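Local coordinates for protein neural cell adhesion molecule 1 (Homo sapiens, PDB 2HAZ) that probably mediates adhesion between cells, its first fibronectin type III repeat carrying a short helix critical for polysialylation of N-glycans, at residues P17-P29 with A62-P75. Residues are numbered along the deposited sequence; the frame is centred on the assembly and turned at random.
Sequences PYSSTAQVQFDEP and ASMEGIVTIVGLKP. With NA (sodium ion), chain B.
Strands 22-27 and 67-70 run antiparallel, their axes 4.6 Å apart at closest and their directions 152° apart, with Ala22 opposite Ile70 and Val24 opposite Val68 as hydrogen-bonded pairs. Val24 N to Val68 O is the shortest link at 2.8 Å and nearly straight (169° at the hydrogen); Phe26 N bonds Gly66 O, just before strand 67-70, and Leu73 N bonds Ser20 O beyond both strands. The side chains of Ala22, Val24, Val68 and Ile70 share one face: Ile70 puts CG1 3.8 Å from Ala22 CB and reaches on with CD1 to Val24 CG2. Leu73 CD1 joins from the loop, near Ala22 CB. This face meets Leu83, Trp44 and Phe100 of the facing sheet, as the core of a fibronectin type III sandwich. With CG between its backbone N and carbonyl carbon (chi1 79°), Phe26 swings its ring over to the end of helix 59-65, where CZ lies 3.7 Å from Ala62 CB, while CE2 also reaches Val68 CG1, 4.2 Å away on strand 67-70; Tyr40 adds an edge-to-face ring contact. An alanine at Phe26 would remove the ring and is likely to open a gap between strand and helix, with Ala62 and Tyr40 losing their aromatic partner. Next in the strand, Asp27 points away and binds a sodium ion together with Asp13. On the other face, the Gln23 chain bends at chi2 and its amide lies alongside the Thr69 side chain, pointing the same way. Gln25 sets CG against Ile67 CG2 and sends NE2 to Glu16. Gly66, with positive phi, turns the chain from helix into strand, a conformation that would jam a CB against the preceding carbonyl. The chemistry thus divides: backbone bonds set the register, apolar groups seal the core, and Gln23, Gln25 and Thr69 make the other face largely polar.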
loop_
_atom_site.group_PDB
_atom_site.type_symbol
_atom_site.label_atom_id
_atom_site.label_comp_id
_atom_site.label_asym_id
_atom_site.label_seq_id
_atom_site.Cartn_x
_atom_site.Cartn_y
_atom_site.Cartn_z
ATOM N N PRO A 17 13.535 -0.928 -0.040
ATOM C CA PRO A 17 13.798 0.408 -0.527
ATOM C C PRO A 17 15.084 0.543 -1.331
ATOM O O PRO A 17 16.081 -0.148 -1.073
ATOM C CB PRO A 17 13.887 1.230 0.766
ATOM C CG PRO A 17 14.465 0.256 1.764
ATOM C CD PRO A 17 14.032 -1.126 1.339
ATOM N N TYR A 18 15.033 1.441 -2.300
ATOM C CA TYR A 18 16.221 1.937 -2.960
ATOM C C TYR A 18 16.400 3.413 -2.587
ATOM O O TYR A 18 16.149 3.794 -1.429
ATOM C CB TYR A 18 16.122 1.666 -4.471
ATOM C CG TYR A 18 15.991 0.189 -4.681
ATOM C CD1 TYR A 18 17.117 -0.639 -4.618
ATOM C CD2 TYR A 18 14.741 -0.404 -4.830
ATOM C CE1 TYR A 18 17.005 -2.012 -4.747
ATOM C CE2 TYR A 18 14.620 -1.779 -4.965
ATOM C CZ TYR A 18 15.758 -2.567 -4.920
ATOM O OH TYR A 18 15.654 -3.919 -5.062
ATOM N N SER A 19 16.790 4.247 -3.546
ATOM C CA SER A 19 17.104 5.642 -3.251
ATOM C C SER A 19 15.896 6.550 -3.267
ATOM O O SER A 19 15.685 7.316 -2.334
ATOM C CB SER A 19 18.212 6.182 -4.173
ATOM O OG SER A 19 19.449 5.623 -3.781
ATOM N N SER A 20 15.113 6.468 -4.336
ATOM C CA SER A 20 13.946 7.326 -4.507
ATOM C C SER A 20 12.657 6.500 -4.724
ATOM O O SER A 20 11.584 7.057 -4.971
ATOM C CB SER A 20 14.186 8.281 -5.674
ATOM O OG SER A 20 14.240 7.566 -6.905
ATOM N N THR A 21 12.789 5.176 -4.642
ATOM C CA THR A 21 11.674 4.241 -4.856
ATOM C C THR A 21 11.730 3.084 -3.851
ATOM O O THR A 21 12.748 2.869 -3.186
ATOM C CB THR A 21 11.656 3.640 -6.296
ATOM O OG1 THR A 21 12.772 2.760 -6.480
ATOM C CG2 THR A 21 11.657 4.725 -7.391
ATOM N N ALA A 22 10.633 2.334 -3.749
ATOM C CA ALA A 22 10.563 1.189 -2.848
ATOM C C ALA A 22 9.525 0.190 -3.343
ATOM O O ALA A 22 8.467 0.586 -3.879
ATOM C CB ALA A 22 10.235 1.627 -1.432
ATOM N N GLN A 23 9.845 -1.091 -3.184
ATOM C CA GLN A 23 8.921 -2.180 -3.509
ATOM C C GLN A 23 8.202 -2.661 -2.248
ATOM O O GLN A 23 8.830 -3.160 -1.303
ATOM C CB GLN A 23 9.651 -3.348 -4.194
ATOM C CG GLN A 23 10.735 -2.959 -5.212
ATOM C CD GLN A 23 10.164 -2.494 -6.518
ATOM O OE1 GLN A 23 9.784 -3.303 -7.371
ATOM N NE2 GLN A 23 10.114 -1.185 -6.704
ATOM N N VAL A 24 6.881 -2.509 -2.229
ATOM C CA VAL A 24 6.096 -2.854 -1.046
ATOM C C VAL A 24 5.532 -4.256 -1.277
ATOM O O VAL A 24 4.694 -4.456 -2.156
ATOM C CB VAL A 24 4.975 -1.798 -0.745
ATOM C CG1 VAL A 24 4.157 -2.188 0.473
ATOM C CG2 VAL A 24 5.566 -0.375 -0.545
ATOM N N GLN A 25 6.019 -5.231 -0.508
ATOM C CA GLN A 25 5.495 -6.594 -0.587
ATOM C C GLN A 25 4.312 -6.760 0.329
ATOM O O GLN A 25 4.412 -6.498 1.535
ATOM C CB GLN A 25 6.542 -7.604 -0.151
ATOM C CG GLN A 25 7.574 -7.917 -1.181
ATOM C CD GLN A 25 8.395 -9.111 -0.767
ATOM O OE1 GLN A 25 7.869 -10.086 -0.192
ATOM N NE2 GLN A 25 9.693 -9.058 -1.059
ATOM N N PHE A 26 3.212 -7.266 -0.220
ATOM C CA PHE A 26 1.956 -7.317 0.518
ATOM C C PHE A 26 1.137 -8.586 0.230
ATOM O O PHE A 26 1.323 -9.231 -0.814
ATOM C CB PHE A 26 1.110 -6.071 0.206
ATOM C CG PHE A 26 0.378 -6.143 -1.118
ATOM C CD1 PHE A 26 -0.967 -6.531 -1.176
ATOM C CD2 PHE A 26 1.027 -5.839 -2.299
ATOM C CE1 PHE A 26 -1.631 -6.601 -2.397
ATOM C CE2 PHE A 26 0.362 -5.896 -3.511
ATOM C CZ PHE A 26 -0.963 -6.289 -3.560
ATOM N N ASP A 27 0.228 -8.896 1.164
ATOM C CA ASP A 27 -0.784 -9.959 1.017
ATOM C C ASP A 27 -2.128 -9.348 0.710
ATOM O O ASP A 27 -2.498 -8.341 1.313
ATOM C CB ASP A 27 -1.009 -10.699 2.332
ATOM C CG ASP A 27 0.209 -11.345 2.849
ATOM O OD1 ASP A 27 1.001 -11.859 2.029
ATOM O OD2 ASP A 27 0.380 -11.348 4.092
ATOM N N GLU A 28 -2.870 -9.984 -0.189
ATOM C CA GLU A 28 -4.274 -9.643 -0.429
ATOM C C GLU A 28 -5.098 -9.710 0.865
ATOM O O GLU A 28 -4.747 -10.466 1.779
ATOM C CB GLU A 28 -4.876 -10.594 -1.464
ATOM C CG GLU A 28 -4.282 -10.480 -2.856
ATOM C CD GLU A 28 -3.010 -11.312 -3.033
ATOM O OE1 GLU A 28 -2.522 -11.910 -2.047
ATOM O OE2 GLU A 28 -2.496 -11.380 -4.171
ATOM N N PRO A 29 -6.192 -8.916 0.947
ATOM C CA PRO A 29 -7.150 -9.008 2.056
ATOM C C PRO A 29 -7.657 -10.444 2.275
ATOM O O PRO A 29 -7.801 -11.193 1.310
ATOM C CB PRO A 29 -8.312 -8.119 1.574
ATOM C CG PRO A 29 -7.658 -7.090 0.720
ATOM C CD PRO A 29 -6.567 -7.847 -0.008
ATOM N N ALA A 62 -0.789 -6.064 -9.209
ATOM C CA ALA A 62 -0.265 -6.000 -7.854
ATOM C C ALA A 62 -0.335 -7.379 -7.203
ATOM O O ALA A 62 0.628 -7.841 -6.579
ATOM C CB ALA A 62 -1.028 -4.961 -7.029
ATOM N N SER A 63 -1.469 -8.055 -7.365
ATOM C CA SER A 63 -1.657 -9.324 -6.690
ATOM C C SER A 63 -0.826 -10.424 -7.364
ATOM O O SER A 63 -0.399 -11.363 -6.701
ATOM C CB SER A 63 -3.138 -9.690 -6.609
ATOM O OG SER A 63 -3.617 -10.073 -7.880
ATOM N N MET A 64 -0.565 -10.271 -8.657
ATOM C CA MET A 64 0.255 -11.225 -9.417
ATOM C C MET A 64 1.757 -11.074 -9.125
ATOM O O MET A 64 2.460 -12.072 -8.923
ATOM C CB MET A 64 -0.012 -11.090 -10.909
ATOM N N GLU A 65 2.235 -9.827 -9.096
ATOM C CA GLU A 65 3.632 -9.527 -8.757
ATOM C C GLU A 65 3.873 -9.654 -7.247
ATOM O O GLU A 65 4.977 -9.998 -6.805
ATOM C CB GLU A 65 4.019 -8.127 -9.263
ATOM C CG GLU A 65 5.481 -7.962 -9.714
ATOM C CD GLU A 65 5.838 -8.664 -11.038
ATOM O OE1 GLU A 65 5.032 -8.676 -12.003
ATOM O OE2 GLU A 65 6.959 -9.197 -11.118
ATOM N N GLY A 66 2.834 -9.400 -6.459
ATOM C CA GLY A 66 2.952 -9.389 -5.002
ATOM C C GLY A 66 3.454 -8.060 -4.445
ATOM O O GLY A 66 3.645 -7.927 -3.237
ATOM N N ILE A 67 3.635 -7.074 -5.327
ATOM C CA ILE A 67 4.173 -5.746 -4.964
ATOM C C ILE A 67 3.400 -4.555 -5.540
ATOM O O ILE A 67 2.682 -4.663 -6.547
ATOM C CB ILE A 67 5.668 -5.560 -5.412
ATOM C CG1 ILE A 67 5.788 -5.609 -6.939
ATOM C CG2 ILE A 67 6.601 -6.549 -4.662
ATOM C CD1 ILE A 67 7.193 -5.410 -7.501
ATOM N N VAL A 68 3.573 -3.415 -4.880
ATOM C CA VAL A 68 3.371 -2.119 -5.495
ATOM C C VAL A 68 4.647 -1.280 -5.294
ATOM O O VAL A 68 5.344 -1.407 -4.263
ATOM C CB VAL A 68 2.097 -1.392 -4.974
ATOM C CG1 VAL A 68 0.845 -2.181 -5.335
ATOM C CG2 VAL A 68 2.168 -1.120 -3.465
ATOM N N THR A 69 4.950 -0.444 -6.281
ATOM C CA THR A 69 6.151 0.380 -6.260
ATOM C C THR A 69 5.800 1.813 -5.973
ATOM O O THR A 69 5.085 2.456 -6.745
ATOM C CB THR A 69 6.920 0.367 -7.600
ATOM O OG1 THR A 69 7.199 -0.977 -7.992
ATOM C CG2 THR A 69 8.242 1.133 -7.453
ATOM N N ILE A 70 6.340 2.321 -4.878
ATOM C CA ILE A 70 6.167 3.716 -4.553
ATOM C C ILE A 70 7.363 4.502 -5.083
ATOM O O ILE A 70 8.507 3.993 -5.159
ATOM C CB ILE A 70 5.875 3.944 -3.039
ATOM C CG1 ILE A 70 7.019 3.435 -2.162
ATOM C CG2 ILE A 70 4.533 3.271 -2.628
ATOM C CD1 ILE A 70 6.717 3.460 -0.651
ATOM N N VAL A 71 7.084 5.737 -5.478
ATOM C CA VAL A 71 8.030 6.584 -6.210
ATOM C C VAL A 71 8.160 7.973 -5.591
ATOM O O VAL A 71 7.455 8.316 -4.639
ATOM C CB VAL A 71 7.591 6.779 -7.701
ATOM C CG1 VAL A 71 7.611 5.467 -8.468
ATOM C CG2 VAL A 71 6.213 7.433 -7.769
ATOM N N GLY A 72 9.075 8.764 -6.140
ATOM C CA GLY A 72 9.236 10.158 -5.745
ATOM C C GLY A 72 9.675 10.368 -4.312
ATOM O O GLY A 72 9.366 11.410 -3.708
ATOM N N LEU A 73 10.411 9.395 -3.781
ATOM C CA LEU A 73 10.919 9.450 -2.425
ATOM C C LEU A 73 12.254 10.187 -2.407
ATOM O O LEU A 73 12.933 10.314 -3.438
ATOM C CB LEU A 73 11.091 8.048 -1.838
ATOM C CG LEU A 73 9.891 7.087 -1.904
ATOM C CD1 LEU A 73 10.330 5.697 -1.492
ATOM C CD2 LEU A 73 8.751 7.600 -1.015
ATOM N N LYS A 74 12.602 10.679 -1.234
ATOM C CA LYS A 74 13.883 11.335 -1.002
ATOM C C LYS A 74 14.849 10.330 -0.409
ATOM O O LYS A 74 14.444 9.511 0.419
ATOM C CB LYS A 74 13.701 12.503 -0.034
ATOM C CG LYS A 74 12.595 13.448 -0.437
ATOM C CD LYS A 74 12.807 14.863 0.090
ATOM C CE LYS A 74 12.710 14.920 1.598
ATOM N NZ LYS A 74 11.444 14.322 2.115
ATOM N N PRO A 75 16.126 10.373 -0.832
ATOM C CA PRO A 75 17.127 9.461 -0.291
ATOM C C PRO A 75 17.322 9.650 1.212
ATOM O O PRO A 75 16.959 10.691 1.762
ATOM C CB PRO A 75 18.399 9.826 -1.065
ATOM C CG PRO A 75 17.918 10.509 -2.278
ATOM C CD PRO A 75 16.691 11.247 -1.874
HETATM NA NA NA B . 2.365 -12.623 3.746
#